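Local atomic coordinates of Ice-binding protein (Colwellia, PDB entry 3WP9), a protein that binds to the surface of ice crystals and inhibits their growth and recrystallization, which may protect membranes from freezing injury. Residues I22-P27 with L44-D49; T13-S18 with S28-N33. All blocks are in the same frame, centred on the assembly; numbering follows the deposited sequence.

Contact 1 of 2, residues I22-P27 with L44-D49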
loop_
_atom_site.group_PDB
_atom_site.type_symbol
_atom_site.label_atom_id
_atom_site.label_comp_id
_atom_site.label_asym_id
_atom_site.label_seq_id
_atom_site.Cartn_x
_atom_site.Cartn_y
_atom_site.Cartn_z
ATOM N N ILE A 22 8.213 11.486 1.156
ATOM C CA ILE A 22 6.737 11.437 1.174
ATOM C C ILE A 22 6.251 12.864 0.928
ATOM O O ILE A 22 6.635 13.804 1.659
ATOM C CB ILE A 22 6.178 10.938 2.521
ATOM C CG1 ILE A 22 6.649 9.522 2.895
ATOM C CG2 ILE A 22 4.683 11.064 2.493
ATOM C CD1 ILE A 22 6.126 9.121 4.273
ATOM N N THR A 23 5.426 13.061 -0.130
ATOM C CA THR A 23 4.930 14.415 -0.430
ATOM C C THR A 23 3.438 14.498 -0.086
ATOM O O THR A 23 2.726 13.466 -0.059
ATOM C CB THR A 23 5.118 14.883 -1.887
ATOM O OG1 THR A 23 4.335 14.095 -2.744
ATOM C CG2 THR A 23 6.537 14.725 -2.368
ATOM N N ASP A 24 2.952 15.697 0.132
ATOM C CA ASP A 24 1.589 15.854 0.483
ATOM C C ASP A 24 0.979 17.194 0.094
ATOM O O ASP A 24 1.561 18.270 0.362
ATOM C CB ASP A 24 1.506 15.721 2.003
ATOM C CG ASP A 24 0.058 15.916 2.547
ATOM O OD1 ASP A 24 -0.827 15.107 2.234
ATOM O OD2 ASP A 24 -0.190 16.866 3.330
ATOM N N VAL A 25 -0.241 17.138 -0.425
ATOM C CA VAL A 25 -1.076 18.312 -0.619
ATOM C C VAL A 25 -2.060 18.283 0.538
ATOM O O VAL A 25 -2.899 17.419 0.625
ATOM C CB VAL A 25 -1.817 18.288 -1.985
ATOM C CG1 VAL A 25 -2.777 19.466 -2.059
ATOM C CG2 VAL A 25 -0.822 18.259 -3.192
ATOM N N TYR A 26 -1.832 19.211 1.476
ATOM C CA TYR A 26 -2.529 19.325 2.770
ATOM C C TYR A 26 -4.013 19.668 2.539
ATOM O O TYR A 26 -4.362 20.391 1.606
ATOM C CB TYR A 26 -1.857 20.486 3.528
ATOM C CG TYR A 26 -2.286 20.700 4.945
ATOM C CD1 TYR A 26 -1.603 20.065 5.997
ATOM C CD2 TYR A 26 -3.343 21.562 5.255
ATOM C CE1 TYR A 26 -1.967 20.241 7.337
ATOM C CE2 TYR A 26 -3.720 21.756 6.596
ATOM C CZ TYR A 26 -3.049 21.078 7.626
ATOM O OH TYR A 26 -3.424 21.244 8.953
ATOM N N PRO A 27 -4.900 19.170 3.387
ATOM C CA PRO A 27 -4.595 18.260 4.518
ATOM C C PRO A 27 -4.949 16.789 4.249
ATOM O O PRO A 27 -5.977 16.514 3.627
ATOM C CB PRO A 27 -5.584 18.763 5.594
ATOM C CG PRO A 27 -6.823 19.128 4.830
ATOM C CD PRO A 27 -6.271 19.711 3.469
ATOM N N LEU A 44 10.590 14.178 4.063
ATOM C CA LEU A 44 9.257 13.731 4.594
ATOM C C LEU A 44 8.448 14.978 4.824
ATOM O O LEU A 44 8.672 15.716 5.779
ATOM C CB LEU A 44 9.499 12.908 5.889
ATOM C CG LEU A 44 8.419 11.871 6.217
ATOM C CD1 LEU A 44 8.924 11.135 7.478
ATOM C CD2 LEU A 44 7.050 12.503 6.514
ATOM N N LEU A 45 7.543 15.289 3.876
ATOM C CA LEU A 45 6.867 16.592 3.839
ATOM C C LEU A 45 5.451 16.469 4.295
ATOM O O LEU A 45 4.551 16.995 3.655
ATOM C CB LEU A 45 6.817 17.093 2.393
ATOM C CG LEU A 45 8.187 17.182 1.709
ATOM C CD1 LEU A 45 7.964 17.519 0.203
ATOM C CD2 LEU A 45 9.153 18.116 2.412
ATOM N N LEU A 46 5.170 15.634 5.285
ATOM C CA LEU A 46 3.881 15.757 5.973
ATOM C C LEU A 46 4.069 16.620 7.214
ATOM O O LEU A 46 5.212 16.670 7.810
ATOM C CB LEU A 46 3.454 14.348 6.501
ATOM C CG LEU A 46 2.826 13.365 5.487
ATOM C CD1 LEU A 46 2.878 11.904 5.927
ATOM C CD2 LEU A 46 1.348 13.759 5.338
ATOM N N ASN A 47 2.955 17.221 7.641
ATOM C CA ASN A 47 2.915 18.097 8.812
ATOM C C ASN A 47 2.597 17.180 10.001
ATOM O O ASN A 47 1.924 16.201 9.850
ATOM C CB ASN A 47 1.869 19.200 8.683
ATOM C CG ASN A 47 1.991 20.248 9.796
ATOM O OD1 ASN A 47 1.692 19.982 10.980
ATOM N ND2 ASN A 47 2.473 21.432 9.435
ATOM N N CYS A 48 3.176 17.478 11.174
ATOM C CA CYS A 48 2.960 16.649 12.338
ATOM C C CYS A 48 1.473 16.501 12.618
ATOM O O CYS A 48 1.015 15.439 13.072
ATOM C CB CYS A 48 3.742 17.238 13.513
ATOM S SG CYS A 48 5.506 16.910 13.308
ATOM N N ASP A 49 0.677 17.499 12.286
ATOM C CA ASP A 49 -0.785 17.395 12.537
ATOM C C ASP A 49 -1.537 16.467 11.565
ATOM O O ASP A 49 -2.720 16.156 11.728
ATOM C CB ASP A 49 -1.453 18.771 12.651
ATOM C CG ASP A 49 -1.218 19.681 11.410
ATOM O OD1 ASP A 49 -1.231 19.220 10.241
ATOM O OD2 ASP A 49 -1.017 20.909 11.602
HETATM O O HOH W 1 4.186 18.232 1.117
#
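In this right-handed beta-helix, strand 22-25 is an outermost strand of a six-stranded parallel sheet, and along its outer side the next coil lays the loop 44-49, with Ile22 and Leu44 joined by a single backbone bridge. Leu45 N donates to Ile22 O (2.8 Å, 162° at the hydrogen). Past this point the two chains draw apart, and a water takes over, donating to both Asp24 O and Leu45 O. Beside the bridge, toward the interior, the packing is apolar. Ile22 and Leu44 run side by side in the same direction, with Ile22 CD1 against Leu44 CG at 4.1 Å. The other branch of Ile22, placed opposite the backbone N by chi1 of -60°, brings CG2 to 4.0 Å from Leu46 CD1. Leu46 then turns its second methyl, CD2, against Asp24 CG (3.8 Å), the two side chains meeting nearly at right angles; the carboxylate finds its polar partner in Ser28, through OD1. At the far end Tyr26 OH donates to Asp49 OD1 over a long 3.3 Å, coming from above the carboxylate plane, and that same oxygen lies in plane at the ring edge, beside CE1. Asn47 OD1 closes an Asx turn by accepting from Asp49 N at 3.0 Å, on a lone pair, just where Cys48 forms its disulfide with Cys66. On the inner side Ile22 reaches Val34 of strand 33-36 and Leu44 and Leu46 both touch Met55 of strand 55-57, while the other edge of strand 22-25 is hydrogen-bonded to strand 207-210.

Contact 2 of 2, residues T13-S18 with S28-N33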
loop_
_atom_site.group_PDB
_atom_site.type_symbol
_atom_site.label_atom_id
_atom_site.label_comp_id
_atom_site.label_asym_id
_atom_site.label_seq_id
_atom_site.Cartn_x
_atom_site.Cartn_y
_atom_site.Cartn_z
ATOM N N THR A 13 4.781 -2.230 10.668
ATOM C CA THR A 13 4.449 -1.243 11.688
ATOM C C THR A 13 4.204 0.128 11.044
ATOM O O THR A 13 3.766 1.074 11.703
ATOM C CB THR A 13 5.518 -1.118 12.757
ATOM O OG1 THR A 13 6.764 -0.863 12.145
ATOM C CG2 THR A 13 5.659 -2.417 13.536
ATOM N N PHE A 14 4.441 0.199 9.729
ATOM C CA PHE A 14 4.192 1.490 9.040
ATOM C C PHE A 14 2.948 1.461 8.166
ATOM O O PHE A 14 2.643 0.452 7.475
ATOM C CB PHE A 14 5.408 1.855 8.177
ATOM C CG PHE A 14 6.622 2.238 8.963
ATOM C CD1 PHE A 14 6.876 3.577 9.320
ATOM C CD2 PHE A 14 7.522 1.259 9.420
ATOM C CE1 PHE A 14 7.981 3.957 10.049
ATOM C CE2 PHE A 14 8.652 1.625 10.157
ATOM C CZ PHE A 14 8.900 2.969 10.472
ATOM N N THR A 15 2.223 2.593 8.202
ATOM C CA THR A 15 1.144 2.879 7.251
ATOM C C THR A 15 1.624 3.477 5.912
ATOM O O THR A 15 1.096 3.102 4.816
ATOM C CB THR A 15 0.112 3.771 7.911
ATOM O OG1 THR A 15 -0.433 3.054 9.055
ATOM C CG2 THR A 15 -0.981 4.070 6.911
ATOM N N ILE A 16 2.727 4.230 6.047
ATOM C CA ILE A 16 3.477 4.715 4.822
ATOM C C ILE A 16 4.956 4.551 5.141
ATOM O O ILE A 16 5.400 5.094 6.157
ATOM C CB ILE A 16 3.147 6.193 4.455
ATOM C CG1 ILE A 16 1.640 6.408 4.287
ATOM C CG2 ILE A 16 3.826 6.506 3.102
ATOM C CD1 ILE A 16 1.162 7.861 4.089
ATOM N N LEU A 17 5.691 3.901 4.242
ATOM C CA LEU A 17 7.139 3.753 4.358
ATOM C C LEU A 17 7.598 3.944 2.939
ATOM O O LEU A 17 7.085 3.352 2.041
ATOM C CB LEU A 17 7.545 2.329 4.849
ATOM C CG LEU A 17 9.095 2.190 5.011
ATOM C CD1 LEU A 17 9.645 3.131 6.075
ATOM C CD2 LEU A 17 9.390 0.732 5.301
ATOM N N SER A 18 8.592 4.801 2.744
ATOM C CA SER A 18 9.225 4.952 1.424
ATOM C C SER A 18 10.741 5.111 1.550
ATOM O O SER A 18 11.266 5.358 2.685
ATOM C CB SER A 18 8.662 6.206 0.714
ATOM O OG SER A 18 9.167 7.364 1.348
ATOM N N SER A 28 -4.110 15.899 4.745
ATOM C CA SER A 28 -4.349 14.492 4.687
ATOM C C SER A 28 -4.416 14.065 6.124
ATOM O O SER A 28 -4.025 14.841 6.995
ATOM C CB SER A 28 -3.166 13.796 4.007
ATOM O OG SER A 28 -3.305 14.066 2.620
ATOM N N THR A 29 -4.918 12.874 6.353
ATOM C CA THR A 29 -4.890 12.266 7.674
ATOM C C THR A 29 -4.348 10.888 7.540
ATOM O O THR A 29 -4.865 10.073 6.723
ATOM C CB THR A 29 -6.314 12.127 8.202
ATOM O OG1 THR A 29 -6.870 13.430 8.361
ATOM C CG2 THR A 29 -6.289 11.499 9.588
ATOM N N VAL A 30 -3.279 10.590 8.252
ATOM C CA VAL A 30 -2.670 9.284 8.207
ATOM C C VAL A 30 -2.808 8.708 9.626
ATOM O O VAL A 30 -2.275 9.310 10.540
ATOM C CB VAL A 30 -1.174 9.344 7.804
ATOM C CG1 VAL A 30 -0.580 7.964 7.767
ATOM C CG2 VAL A 30 -1.081 10.023 6.431
ATOM N N THR A 31 -3.618 7.661 9.774
ATOM C CA THR A 31 -3.700 7.005 11.107
ATOM C C THR A 31 -2.757 5.806 11.085
ATOM O O THR A 31 -3.108 4.787 10.467
ATOM C CB THR A 31 -5.135 6.509 11.349
ATOM O OG1 THR A 31 -6.055 7.623 11.340
ATOM C CG2 THR A 31 -5.223 5.826 12.716
ATOM N N GLY A 32 -1.588 5.940 11.717
ATOM C CA GLY A 32 -0.513 4.965 11.724
ATOM C C GLY A 32 0.817 5.724 11.715
ATOM O O GLY A 32 0.833 6.949 11.824
ATOM N N ASN A 33 1.913 4.995 11.619
ATOM C CA ASN A 33 3.260 5.488 11.593
ATOM C C ASN A 33 3.694 5.711 10.153
ATOM O O ASN A 33 3.302 4.986 9.227
ATOM C CB ASN A 33 4.177 4.463 12.246
ATOM C CG ASN A 33 3.685 4.094 13.629
ATOM O OD1 ASN A 33 3.406 4.969 14.456
ATOM N ND2 ASN A 33 3.506 2.804 13.860
HETATM O O HOH W 2 1.078 1.950 11.195
#
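Asn33 reaches across to the 13-18 segment with both its amide and its backbone. Its ND2 donates to Thr13 O (2.8 Å, 165° at the hydrogen), the acceptor lying close to the amide plane, and chi1 of -54° swings the amide opposite its own carbonyl carbon to get there. Asn33 O takes Thr15 N at 2.8 Å and, more weakly, Ile16 N, so one carbonyl grips two successive amides where the chain turns a corner at Thr15 and Ile16. Asn33 OD1 accepts from Ala54 N, on the following coil. With an alanine in place of Asn33, Thr13 O would probably lose this donor and Ala54 N its acceptor, weakening the tie between three successive passes of the chain. Such stacked corners belong to the right-handed beta-helix, in which 14-18 and 33-36 are neighbouring strands of one parallel sheet. Toward the interior the packing is close: Val30 sends CG2 to Ile16 CD1 (3.9 Å), the side chains crossing at about a right angle, and CG1 to Thr15 CG2 (4.0 Å). Thr15 OG1 sits 3.3 Å from Gly32 CA, where a side chain on the glycine would collide with it. The Thr13 side is looser and more exposed, and there a water bridges the two segments, donating to Thr13 O, accepting from Asn33 N at a long 3.2 Å and hydrogen-bonding to Thr15 OG1.

The two contacts interleave along the chain, 13-18, 22-27, 28-33 and then 44-49, and their centres are about 11 Å apart. They meet directly in the core, where Ile22 CD1 of contact 1 packs on Ile16 CG2 of contact 2 at 3.7 Å. Besides the bond from Asp24 to Ser28, a second polar tie runs through Glu50, just past contact 1, which accepts from Ser28 N. Contact 1 is the nearer to the probable ice-binding positions, assigned by similarity: the side chain of Leu44 lies about 8 Å from that of Thr40, and that of Asp24 about 10 Å from that of Thr193. Contact 2 lies away from these positions.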